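Local coordinates for protein acyl-CoA dehydrogenase (Geobacillus kaustophilus, PDB 2PG0) that probably dehydrogenates acyl chains at the alpha-beta position with FAD as cofactor, as a flavoprotein of the acyl-CoA dehydrogenase family, at residues F17-E28 with F46-F55; D35-P43 with K204-D214. One frame throughout, in Å; residues are numbered along the deposited sequence.

Contact 1: F17-E28 with F46-F55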
loop_
_atom_site.group_PDB
_atom_site.type_symbol
_atom_site.label_atom_id
_atom_site.label_comp_id
_atom_site.label_asym_id
_atom_site.label_seq_id
_atom_site.Cartn_x
_atom_site.Cartn_y
_atom_site.Cartn_z
ATOM N N PHE A 17 -25.941 -19.378 -23.977
ATOM C CA PHE A 17 -24.686 -20.092 -24.222
ATOM C C PHE A 17 -23.899 -20.349 -22.933
ATOM O O PHE A 17 -23.384 -21.455 -22.737
ATOM C CB PHE A 17 -23.807 -19.362 -25.247
ATOM C CG PHE A 17 -22.450 -19.986 -25.432
ATOM C CD1 PHE A 17 -22.286 -21.094 -26.259
ATOM C CD2 PHE A 17 -21.336 -19.478 -24.759
ATOM C CE1 PHE A 17 -21.028 -21.680 -26.423
ATOM C CE2 PHE A 17 -20.078 -20.062 -24.920
ATOM C CZ PHE A 17 -19.924 -21.157 -25.747
ATOM N N ARG A 18 -23.793 -19.328 -22.078
ATOM C CA ARG A 18 -23.100 -19.468 -20.799
ATOM C C ARG A 18 -23.703 -20.588 -19.953
ATOM O O ARG A 18 -22.973 -21.396 -19.369
ATOM C CB ARG A 18 -23.098 -18.160 -20.001
ATOM C CG ARG A 18 -22.179 -18.206 -18.776
ATOM C CD ARG A 18 -22.372 -17.003 -17.865
ATOM N NE ARG A 18 -21.971 -15.756 -18.516
ATOM C CZ ARG A 18 -20.728 -15.272 -18.531
ATOM N NH1 ARG A 18 -19.737 -15.932 -17.934
ATOM N NH2 ARG A 18 -20.472 -14.123 -19.147
ATOM N N ALA A 19 -25.034 -20.630 -19.895
ATOM C CA ALA A 19 -25.734 -21.660 -19.134
ATOM C C ALA A 19 -25.467 -23.053 -19.713
ATOM O O ALA A 19 -25.238 -24.005 -18.960
ATOM C CB ALA A 19 -27.236 -21.366 -19.086
ATOM N N ALA A 20 -25.484 -23.164 -21.043
ATOM C CA ALA A 20 -25.217 -24.439 -21.723
ATOM C C ALA A 20 -23.777 -24.908 -21.483
ATOM O O ALA A 20 -23.527 -26.091 -21.214
ATOM C CB ALA A 20 -25.500 -24.325 -23.219
ATOM N N PHE A 21 -22.835 -23.973 -21.590
ATOM C CA PHE A 21 -21.424 -24.282 -21.379
ATOM C C PHE A 21 -21.165 -24.654 -19.912
ATOM O O PHE A 21 -20.432 -25.607 -19.635
ATOM C CB PHE A 21 -20.533 -23.118 -21.857
ATOM C CG PHE A 21 -19.063 -23.425 -21.838
ATOM C CD1 PHE A 21 -18.559 -24.570 -22.463
ATOM C CD2 PHE A 21 -18.174 -22.563 -21.195
ATOM C CE1 PHE A 21 -17.189 -24.856 -22.440
ATOM C CE2 PHE A 21 -16.802 -22.837 -21.176
ATOM C CZ PHE A 21 -16.307 -23.981 -21.792
ATOM N N ARG A 22 -21.779 -23.929 -18.978
ATOM C CA ARG A 22 -21.653 -24.275 -17.558
ATOM C C ARG A 22 -22.192 -25.685 -17.272
ATOM O O ARG A 22 -21.625 -26.423 -16.459
ATOM C CB ARG A 22 -22.365 -23.259 -16.670
ATOM C CG ARG A 22 -22.057 -23.434 -15.179
ATOM C CD ARG A 22 -22.952 -22.551 -14.329
ATOM N NE ARG A 22 -22.874 -21.138 -14.711
ATOM C CZ ARG A 22 -21.954 -20.284 -14.269
ATOM N NH1 ARG A 22 -21.003 -20.688 -13.434
ATOM N NH2 ARG A 22 -21.981 -19.024 -14.675
ATOM N N LYS A 23 -23.281 -26.053 -17.948
ATOM C CA LYS A 23 -23.851 -27.395 -17.786
ATOM C C LYS A 23 -22.862 -28.474 -18.231
ATOM O O LYS A 23 -22.704 -29.496 -17.561
ATOM C CB LYS A 23 -25.169 -27.529 -18.545
ATOM C CG LYS A 23 -25.923 -28.815 -18.219
ATOM C CD LYS A 23 -27.325 -28.808 -18.810
ATOM C CE LYS A 23 -28.116 -30.010 -18.304
ATOM N NZ LYS A 23 -29.590 -29.771 -18.405
ATOM N N PHE A 24 -22.195 -28.232 -19.356
ATOM C CA PHE A 24 -21.135 -29.109 -19.842
ATOM C C PHE A 24 -20.018 -29.256 -18.793
ATOM O O PHE A 24 -19.605 -30.373 -18.459
ATOM C CB PHE A 24 -20.586 -28.576 -21.169
ATOM C CG PHE A 24 -19.398 -29.327 -21.693
ATOM C CD1 PHE A 24 -19.564 -30.503 -22.428
ATOM C CD2 PHE A 24 -18.106 -28.853 -21.469
ATOM C CE1 PHE A 24 -18.460 -31.198 -22.920
ATOM C CE2 PHE A 24 -16.996 -29.542 -21.959
ATOM C CZ PHE A 24 -17.171 -30.721 -22.689
ATOM N N LEU A 25 -19.551 -28.126 -18.269
ATOM C CA LEU A 25 -18.450 -28.123 -17.299
ATOM C C LEU A 25 -18.816 -28.754 -15.962
ATOM O O LEU A 25 -17.971 -29.370 -15.307
ATOM C CB LEU A 25 -17.934 -26.693 -17.073
ATOM C CG LEU A 25 -17.312 -25.994 -18.285
ATOM C CD1 LEU A 25 -16.917 -24.566 -17.899
ATOM C CD2 LEU A 25 -16.112 -26.773 -18.828
ATOM N N GLU A 26 -20.070 -28.591 -15.546
ATOM C CA GLU A 26 -20.533 -29.186 -14.295
ATOM C C GLU A 26 -20.393 -30.709 -14.301
ATOM O O GLU A 26 -20.175 -31.315 -13.253
ATOM C CB GLU A 26 -21.965 -28.751 -13.965
ATOM C CG GLU A 26 -22.013 -27.402 -13.228
ATOM C CD GLU A 26 -23.405 -26.771 -13.187
ATOM O OE1 GLU A 26 -24.347 -27.332 -13.793
ATOM O OE2 GLU A 26 -23.556 -25.698 -12.545
ATOM N N LYS A 27 -20.508 -31.311 -15.485
ATOM C CA LYS A 27 -20.304 -32.751 -15.644
ATOM C C LYS A 27 -18.846 -33.122 -15.948
ATOM O O LYS A 27 -18.303 -34.053 -15.348
ATOM C CB LYS A 27 -21.214 -33.298 -16.743
ATOM C CG LYS A 27 -21.032 -34.797 -17.000
ATOM C CD LYS A 27 -22.038 -35.345 -17.997
ATOM C CE LYS A 27 -21.784 -34.842 -19.413
ATOM N NZ LYS A 27 -22.835 -35.345 -20.354
ATOM N N GLU A 28 -18.229 -32.391 -16.879
ATOM C CA GLU A 28 -16.946 -32.786 -17.473
ATOM C C GLU A 28 -15.686 -32.201 -16.836
ATOM O O GLU A 28 -14.590 -32.745 -17.031
ATOM C CB GLU A 28 -16.926 -32.467 -18.972
ATOM C CG GLU A 28 -17.985 -33.185 -19.801
ATOM C CD GLU A 28 -17.709 -34.674 -19.988
ATOM O OE1 GLU A 28 -16.707 -35.188 -19.451
ATOM O OE2 GLU A 28 -18.499 -35.332 -20.691
ATOM N N PHE A 46 -10.871 -34.759 -22.983
ATOM C CA PHE A 46 -11.581 -33.527 -22.630
ATOM C C PHE A 46 -11.608 -32.519 -23.781
ATOM O O PHE A 46 -12.647 -31.933 -24.063
ATOM C CB PHE A 46 -11.021 -32.865 -21.360
ATOM C CG PHE A 46 -11.752 -31.600 -20.981
ATOM C CD1 PHE A 46 -12.996 -31.663 -20.348
ATOM C CD2 PHE A 46 -11.227 -30.351 -21.303
ATOM C CE1 PHE A 46 -13.696 -30.496 -20.013
ATOM C CE2 PHE A 46 -11.913 -29.177 -20.967
ATOM C CZ PHE A 46 -13.152 -29.249 -20.323
ATOM N N TRP A 47 -10.459 -32.306 -24.423
ATOM C CA TRP A 47 -10.378 -31.461 -25.616
ATOM C C TRP A 47 -11.286 -31.964 -26.746
ATOM O O TRP A 47 -11.929 -31.168 -27.441
ATOM C CB TRP A 47 -8.937 -31.416 -26.118
ATOM C CG TRP A 47 -8.018 -30.573 -25.272
ATOM C CD1 TRP A 47 -7.451 -30.913 -24.078
ATOM C CD2 TRP A 47 -7.548 -29.256 -25.581
ATOM N NE1 TRP A 47 -6.655 -29.878 -23.618
ATOM C CE2 TRP A 47 -6.695 -28.853 -24.525
ATOM C CE3 TRP A 47 -7.763 -28.375 -26.651
ATOM C CZ2 TRP A 47 -6.059 -27.608 -24.510
ATOM C CZ3 TRP A 47 -7.136 -27.136 -26.633
ATOM C CH2 TRP A 47 -6.288 -26.768 -25.567
ATOM N N ALA A 48 -11.318 -33.286 -26.924
ATOM C CA ALA A 48 -12.162 -33.913 -27.938
ATOM C C ALA A 48 -13.637 -33.617 -27.662
ATOM O O ALA A 48 -14.402 -33.338 -28.589
ATOM C CB ALA A 48 -11.914 -35.414 -27.977
ATOM N N LYS A 49 -14.030 -33.687 -26.389
ATOM C CA LYS A 49 -15.396 -33.357 -25.980
ATOM C C LYS A 49 -15.691 -31.877 -26.204
ATOM O O LYS A 49 -16.765 -31.519 -26.677
ATOM C CB LYS A 49 -15.637 -33.738 -24.517
ATOM C CG LYS A 49 -15.698 -35.244 -24.269
ATOM C CD LYS A 49 -15.531 -35.532 -22.785
ATOM C CE LYS A 49 -15.703 -36.996 -22.464
ATOM N NZ LYS A 49 -15.370 -37.264 -21.030
ATOM N N MET A 50 -14.727 -31.017 -25.874
ATOM C CA MET A 50 -14.859 -29.587 -26.147
ATOM C C MET A 50 -15.077 -29.327 -27.645
ATOM O O MET A 50 -15.948 -28.537 -28.028
ATOM C CB MET A 50 -13.630 -28.826 -25.624
ATOM C CG MET A 50 -13.587 -28.673 -24.093
ATOM S SD MET A 50 -14.652 -27.384 -23.371
ATOM C CE MET A 50 -13.752 -25.913 -23.900
ATOM N N GLY A 51 -14.301 -30.004 -28.486
ATOM C CA GLY A 51 -14.375 -29.810 -29.929
ATOM C C GLY A 51 -15.697 -30.257 -30.524
ATOM O O GLY A 51 -16.284 -29.552 -31.354
ATOM N N GLU A 52 -16.176 -31.420 -30.086
ATOM C CA GLU A 52 -17.409 -31.991 -30.640
ATOM C C GLU A 52 -18.655 -31.197 -30.230
ATOM O O GLU A 52 -19.671 -31.213 -30.932
ATOM C CB GLU A 52 -17.533 -33.484 -30.294
ATOM C CG GLU A 52 -17.987 -33.792 -28.879
ATOM C CD GLU A 52 -17.803 -35.259 -28.490
ATOM O OE1 GLU A 52 -17.140 -36.011 -29.239
ATOM O OE2 GLU A 52 -18.315 -35.658 -27.422
ATOM N N ASN A 53 -18.550 -30.477 -29.115
ATOM C CA ASN A 53 -19.638 -29.658 -28.604
ATOM C C ASN A 53 -19.584 -28.206 -29.103
ATOM O O ASN A 53 -20.451 -27.395 -28.768
ATOM C CB ASN A 53 -19.675 -29.732 -27.073
ATOM C CG ASN A 53 -20.309 -31.020 -26.561
ATOM O OD1 ASN A 53 -21.532 -31.121 -26.452
ATOM N ND2 ASN A 53 -19.481 -32.007 -26.243
ATOM N N GLY A 54 -18.570 -27.895 -29.914
ATOM C CA GLY A 54 -18.432 -26.575 -30.551
ATOM C C GLY A 54 -17.764 -25.509 -29.690
ATOM O O GLY A 54 -17.873 -24.313 -29.980
ATOM N N PHE A 55 -17.056 -25.931 -28.646
ATOM C CA PHE A 55 -16.446 -24.980 -27.709
ATOM C C PHE A 55 -14.979 -24.666 -28.018
ATOM O O PHE A 55 -14.322 -23.950 -27.249
ATOM C CB PHE A 55 -16.591 -25.461 -26.262
ATOM C CG PHE A 55 -18.010 -25.758 -25.849
ATOM C CD1 PHE A 55 -19.048 -24.877 -26.154
ATOM C CD2 PHE A 55 -18.299 -26.917 -25.137
ATOM C CE1 PHE A 55 -20.359 -25.152 -25.766
ATOM C CE2 PHE A 55 -19.603 -27.204 -24.738
ATOM C CZ PHE A 55 -20.638 -26.325 -25.060
#
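Phe-55 and Phe-21 meet edge to face: CD1 of Phe-21 stands over the centre of the Phe-55 ring, the centroids are 4.6 Å apart and the planes lie at 62°. The edge of Phe-55 points in turn at one face of the Phe-24 ring, CE2 being 3.7 Å from CG of Phe-24; Glu-28 CG lies over the opposite face. Phe-17 adds an oblique contact at the rim of Phe-55, which completes a four-ring aromatic cluster. Phe-17, Phe-21 and Phe-24 share a first torsion that sets CG trans to the main-chain nitrogen (174° in Phe-24), and all three rings reach Phe-55.

Sulfur-aromatic contacts extend the cluster. Met-50, bent at chi2 and chi3, brings SD to 3.5 Å from CE2 of Phe-24, obliquely, and to the edge of the Phe-21 ring, 3.7 Å from CE1.

Among polar contacts, a salt bridge closes the other end: NZ of the extended Lys-49 chain meets Glu-28 OE1 on its syn side at 2.9 Å, 32° out of the carboxylate plane. Beside Phe-24, Asn-53 ND2 bonds back to Lys-49 O at 2.8 Å. A Schellman motif with Gly-54 at positive phi ends the second helix, Phe-55 N bonding back to Met-50 O.

Segments 17-28 and 46-52 run nearly antiparallel, their axes 12.2 Å apart at closest approach; helix 71-84 packs against Phe-17 and Phe-21, and helix 89-105 against Phe-46 and Met-50.

Contact 2: D35-P43 with K204-D214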
loop_
_atom_site.group_PDB
_atom_site.type_symbol
_atom_site.label_atom_id
_atom_site.label_comp_id
_atom_site.label_asym_id
_atom_site.label_seq_id
_atom_site.Cartn_x
_atom_site.Cartn_y
_atom_site.Cartn_z
ATOM N N ASP A 35 -8.401 -34.431 -9.876
ATOM C CA ASP A 35 -7.703 -35.582 -10.464
ATOM C C ASP A 35 -6.716 -35.162 -11.553
ATOM O O ASP A 35 -5.619 -35.718 -11.663
ATOM C CB ASP A 35 -8.707 -36.576 -11.047
ATOM C CG ASP A 35 -9.371 -37.426 -9.988
ATOM O OD1 ASP A 35 -8.913 -37.402 -8.823
ATOM O OD2 ASP A 35 -10.351 -38.136 -10.328
ATOM N N TRP A 36 -7.115 -34.182 -12.355
ATOM C CA TRP A 36 -6.256 -33.672 -13.412
ATOM C C TRP A 36 -4.989 -33.055 -12.821
ATOM O O TRP A 36 -3.892 -33.245 -13.344
ATOM C CB TRP A 36 -6.985 -32.618 -14.225
ATOM C CG TRP A 36 -8.168 -33.096 -14.995
ATOM C CD1 TRP A 36 -8.516 -34.391 -15.281
ATOM C CD2 TRP A 36 -9.148 -32.266 -15.618
ATOM N NE1 TRP A 36 -9.674 -34.412 -16.033
ATOM C CE2 TRP A 36 -10.075 -33.120 -16.262
ATOM C CE3 TRP A 36 -9.335 -30.879 -15.697
ATOM C CZ2 TRP A 36 -11.174 -32.629 -16.974
ATOM C CZ3 TRP A 36 -10.427 -30.393 -16.405
ATOM C CH2 TRP A 36 -11.330 -31.267 -17.032
ATOM N N GLU A 37 -5.153 -32.319 -11.727
ATOM C CA GLU A 37 -4.012 -31.717 -11.046
ATOM C C GLU A 37 -3.044 -32.769 -10.526
ATOM O O GLU A 37 -1.825 -32.616 -10.649
ATOM C CB GLU A 37 -4.482 -30.816 -9.917
ATOM C CG GLU A 37 -5.171 -29.581 -10.414
ATOM C CD GLU A 37 -5.235 -28.540 -9.348
ATOM O OE1 GLU A 37 -5.922 -28.787 -8.330
ATOM O OE2 GLU A 37 -4.576 -27.489 -9.519
ATOM N N LYS A 38 -3.597 -33.840 -9.961
ATOM C CA LYS A 38 -2.808 -34.974 -9.479
ATOM C C LYS A 38 -1.990 -35.622 -10.590
ATOM O O LYS A 38 -0.825 -35.962 -10.385
ATOM C CB LYS A 38 -3.719 -36.027 -8.849
ATOM C CG LYS A 38 -4.279 -35.656 -7.498
ATOM C CD LYS A 38 -5.174 -36.780 -7.005
ATOM C CE LYS A 38 -5.708 -36.511 -5.614
ATOM N NZ LYS A 38 -6.512 -37.678 -5.147
ATOM N N ARG A 39 -2.605 -35.790 -11.760
ATOM C CA ARG A 39 -1.942 -36.397 -12.918
ATOM C C ARG A 39 -0.957 -35.436 -13.587
ATOM O O ARG A 39 -0.003 -35.877 -14.220
ATOM C CB ARG A 39 -2.967 -36.897 -13.945
ATOM C CG ARG A 39 -3.950 -37.943 -13.411
ATOM C CD ARG A 39 -3.383 -39.353 -13.449
ATOM N NE ARG A 39 -3.412 -39.909 -14.803
ATOM C CZ ARG A 39 -4.463 -40.522 -15.349
ATOM N NH1 ARG A 39 -5.593 -40.667 -14.662
ATOM N NH2 ARG A 39 -4.384 -40.989 -16.591
ATOM N N GLY A 40 -1.204 -34.131 -13.451
ATOM C CA GLY A 40 -0.333 -33.107 -14.030
ATOM C C GLY A 40 -0.698 -32.703 -15.446
ATOM O O GLY A 40 0.035 -31.938 -16.100
ATOM N N ILE A 41 -1.839 -33.199 -15.921
ATOM C CA ILE A 41 -2.281 -32.967 -17.288
ATOM C C ILE A 41 -3.792 -33.209 -17.399
ATOM O O ILE A 41 -4.353 -34.029 -16.665
ATOM C CB ILE A 41 -1.472 -33.848 -18.304
ATOM C CG1 ILE A 41 -1.646 -33.362 -19.753
ATOM C CG2 ILE A 41 -1.785 -35.343 -18.114
ATOM C CD1 ILE A 41 -0.589 -33.930 -20.729
ATOM N N ILE A 42 -4.435 -32.459 -18.290
ATOM C CA ILE A 42 -5.851 -32.632 -18.615
ATOM C C ILE A 42 -5.937 -33.588 -19.818
ATOM O O ILE A 42 -5.284 -33.361 -20.834
ATOM C CB ILE A 42 -6.532 -31.267 -18.941
ATOM C CG1 ILE A 42 -6.457 -30.324 -17.728
ATOM C CG2 ILE A 42 -7.996 -31.471 -19.404
ATOM C CD1 ILE A 42 -6.889 -28.884 -18.020
ATOM N N PRO A 43 -6.751 -34.655 -19.711
ATOM C CA PRO A 43 -6.740 -35.666 -20.774
ATOM C C PRO A 43 -7.187 -35.113 -22.130
ATOM O O PRO A 43 -8.058 -34.231 -22.194
ATOM C CB PRO A 43 -7.719 -36.734 -20.264
ATOM C CG PRO A 43 -8.583 -36.036 -19.266
ATOM C CD PRO A 43 -7.726 -34.968 -18.651
ATOM N N LYS A 204 7.231 -32.622 -18.096
ATOM C CA LYS A 204 6.388 -31.518 -17.634
ATOM C C LYS A 204 7.044 -30.812 -16.445
ATOM O O LYS A 204 7.576 -31.456 -15.538
ATOM C CB LYS A 204 4.951 -31.958 -17.317
ATOM C CG LYS A 204 4.827 -33.095 -16.325
ATOM C CD LYS A 204 3.387 -33.642 -16.266
ATOM C CE LYS A 204 3.148 -34.727 -17.311
ATOM N NZ LYS A 204 2.035 -35.610 -16.887
ATOM N N LEU A 205 7.025 -29.485 -16.494
ATOM C CA LEU A 205 7.658 -28.651 -15.477
ATOM C C LEU A 205 6.865 -28.679 -14.182
ATOM O O LEU A 205 5.645 -28.531 -14.200
ATOM C CB LEU A 205 7.797 -27.213 -15.992
ATOM C CG LEU A 205 8.769 -27.010 -17.166
ATOM C CD1 LEU A 205 8.541 -25.676 -17.872
ATOM C CD2 LEU A 205 10.212 -27.142 -16.707
ATOM N N GLU A 206 7.557 -28.887 -13.068
ATOM C CA GLU A 206 6.927 -28.777 -11.747
ATOM C C GLU A 206 6.827 -27.305 -11.335
ATOM O O GLU A 206 7.842 -26.618 -11.194
ATOM C CB GLU A 206 7.704 -29.568 -10.692
ATOM C CG GLU A 206 7.589 -31.082 -10.826
ATOM C CD GLU A 206 8.247 -31.832 -9.668
ATOM O OE1 GLU A 206 8.983 -31.199 -8.867
ATOM O OE2 GLU A 206 8.025 -33.061 -9.556
ATOM N N LYS A 207 5.601 -26.839 -11.125
ATOM C CA LYS A 207 5.346 -25.420 -10.845
ATOM C C LYS A 207 4.639 -25.215 -9.497
ATOM O O LYS A 207 4.103 -26.165 -8.916
ATOM C CB LYS A 207 4.509 -24.808 -11.973
ATOM C CG LYS A 207 4.897 -25.260 -13.395
ATOM C CD LYS A 207 4.061 -24.550 -14.470
ATOM C CE LYS A 207 2.558 -24.878 -14.373
ATOM N NZ LYS A 207 2.298 -26.321 -14.599
ATOM N N VAL A 208 4.639 -23.974 -9.013
ATOM C CA VAL A 208 3.932 -23.603 -7.773
ATOM C C VAL A 208 2.435 -23.916 -7.880
ATOM O O VAL A 208 1.827 -24.380 -6.922
ATOM C CB VAL A 208 4.138 -22.103 -7.436
ATOM C CG1 VAL A 208 3.209 -21.650 -6.305
ATOM C CG2 VAL A 208 5.611 -21.848 -7.075
ATOM N N GLY A 209 1.870 -23.668 -9.057
ATOM C CA GLY A 209 0.459 -23.944 -9.333
ATOM C C GLY A 209 0.226 -24.243 -10.802
ATOM O O GLY A 209 1.156 -24.639 -11.510
ATOM N N LEU A 210 -1.019 -24.056 -11.253
ATOM C CA LEU A 210 -1.461 -24.492 -12.584
ATOM C C LEU A 210 -1.036 -25.948 -12.792
ATOM O O LEU A 210 -0.534 -26.324 -13.849
ATOM C CB LEU A 210 -0.903 -23.568 -13.688
ATOM C CG LEU A 210 -1.712 -22.333 -14.115
ATOM C CD1 LEU A 210 -1.979 -21.400 -12.948
ATOM C CD2 LEU A 210 -1.018 -21.564 -15.248
ATOM N N HIS A 211 -1.258 -26.760 -11.762
ATOM C CA HIS A 211 -0.734 -28.123 -11.710
ATOM C C HIS A 211 -1.251 -29.043 -12.824
ATOM O O HIS A 211 -0.558 -29.981 -13.221
ATOM C CB HIS A 211 -0.982 -28.752 -10.335
ATOM C CG HIS A 211 -0.017 -28.306 -9.277
ATOM N ND1 HIS A 211 -0.204 -28.582 -7.939
ATOM C CD2 HIS A 211 1.138 -27.600 -9.358
ATOM C CE1 HIS A 211 0.795 -28.069 -7.242
ATOM N NE2 HIS A 211 1.622 -27.466 -8.079
ATOM N N ALA A 212 -2.451 -28.767 -13.333
ATOM C CA ALA A 212 -3.009 -29.566 -14.431
ATOM C C ALA A 212 -2.665 -29.043 -15.831
ATOM O O ALA A 212 -3.053 -29.644 -16.830
ATOM C CB ALA A 212 -4.535 -29.737 -14.265
ATOM N N GLN A 213 -1.942 -27.925 -15.906
ATOM C CA GLN A 213 -1.464 -27.396 -17.185
ATOM C C GLN A 213 -0.126 -28.044 -17.533
ATOM O O GLN A 213 0.802 -28.036 -16.716
ATOM C CB GLN A 213 -1.313 -25.873 -17.128
ATOM C CG GLN A 213 -1.897 -25.134 -18.338
ATOM C CD GLN A 213 -1.411 -25.687 -19.670
ATOM O OE1 GLN A 213 -0.211 -25.701 -19.954
ATOM N NE2 GLN A 213 -2.346 -26.141 -20.492
ATOM N N ASP A 214 -0.033 -28.612 -18.737
ATOM C CA ASP A 214 1.172 -29.327 -19.174
ATOM C C ASP A 214 2.227 -28.375 -19.749
ATOM O O ASP A 214 2.474 -28.348 -20.957
ATOM C CB ASP A 214 0.835 -30.432 -20.192
ATOM C CG ASP A 214 0.003 -29.925 -21.367
ATOM O OD1 ASP A 214 -1.070 -29.327 -21.143
ATOM O OD2 ASP A 214 0.432 -30.119 -22.524
HETATM O O HOH W 1 -2.408 -25.833 -8.911
HETATM O O HOH W 2 2.018 -30.235 -14.992
HETATM O O HOH W 3 -3.189 -30.065 -19.550
#
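Ala-212 presses its methyl group onto the last turn of helix 33-39, with CB 3.6 Å from the carbonyl carbon of Trp-36 and close to Glu-37 N. CB of Trp-36, CG of Glu-37 and CG1 of Ile-42 surround the same methyl, and the CA atoms of Glu-37 and Ala-212 approach to 4.1 Å, evidence of close backbone packing.

Beyond the helix end, Gly-40 is the C-prime residue of a Schellman motif. Its CA lies 3.2 Å from His-211 O, in a CA-H...O contact with an angle of 150° at the hydrogen. Ile-41 CA makes a similar but more bent contact with Ala-212 O. Ile-41 also lays CG1 and CD1 against Asp-214, CD1 being 3.8 Å from CB, while Lys-204, bent at chi3, sends NZ to Arg-39 O in a weak hydrogen bond.

Three ordered waters bridge the segments. One accepts from Ile-42 N and donates to Ala-212 O and Asp-214 OD1, both acceptors 2.8 Å from the water oxygen; Asp-214 OD2 is held by the backbone nitrogens of Ile-165 and His-166. Another joins Gly-40 O to Gln-213 O, and a third links Glu-37 OE2 with His-211 N.

The loop has its own bracing. Lys-207 NZ bonds to Leu-210 O, 2.9 Å away and from above the carbonyl plane, and to Gln-213 O. His-211 NE2 donates a bent hydrogen bond to Lys-207 O, which lies nearly in the imidazole plane.

Leu-210 to Gln-213 form a type I beta turn, which docks through its central residues, His-211 and Ala-212, on a Schellman-capped helix end of the N-terminal domain. The turn lies in a middle-domain loop close to the cofactor site: between nearest atoms, the Gln-213 side chain is about 3 Å from that of the FAD-binding Thr-162 and about 7 Å from FAD.

From the N terminus, helix 12-28 leads into helix 33-39 and then helix 44-52. Contact 1 closes this short excursion by pairing the first and third helices, with 17 residues between its segments. Contact 2 starts inside that interval, at 35-43, and closes a far longer loop of 160 intervening residues at 204-214, so the two contacts cross along the chain instead of nesting. Contact 1 is internal to the N-terminal helical domain, whereas contact 2 ties that domain to the middle domain. Their centres are about 20 Å apart, yet they touch through Trp-36, whose CZ2 lies 3.4 Å from Glu-28 O and whose ring meets Phe-46 edge-to-face.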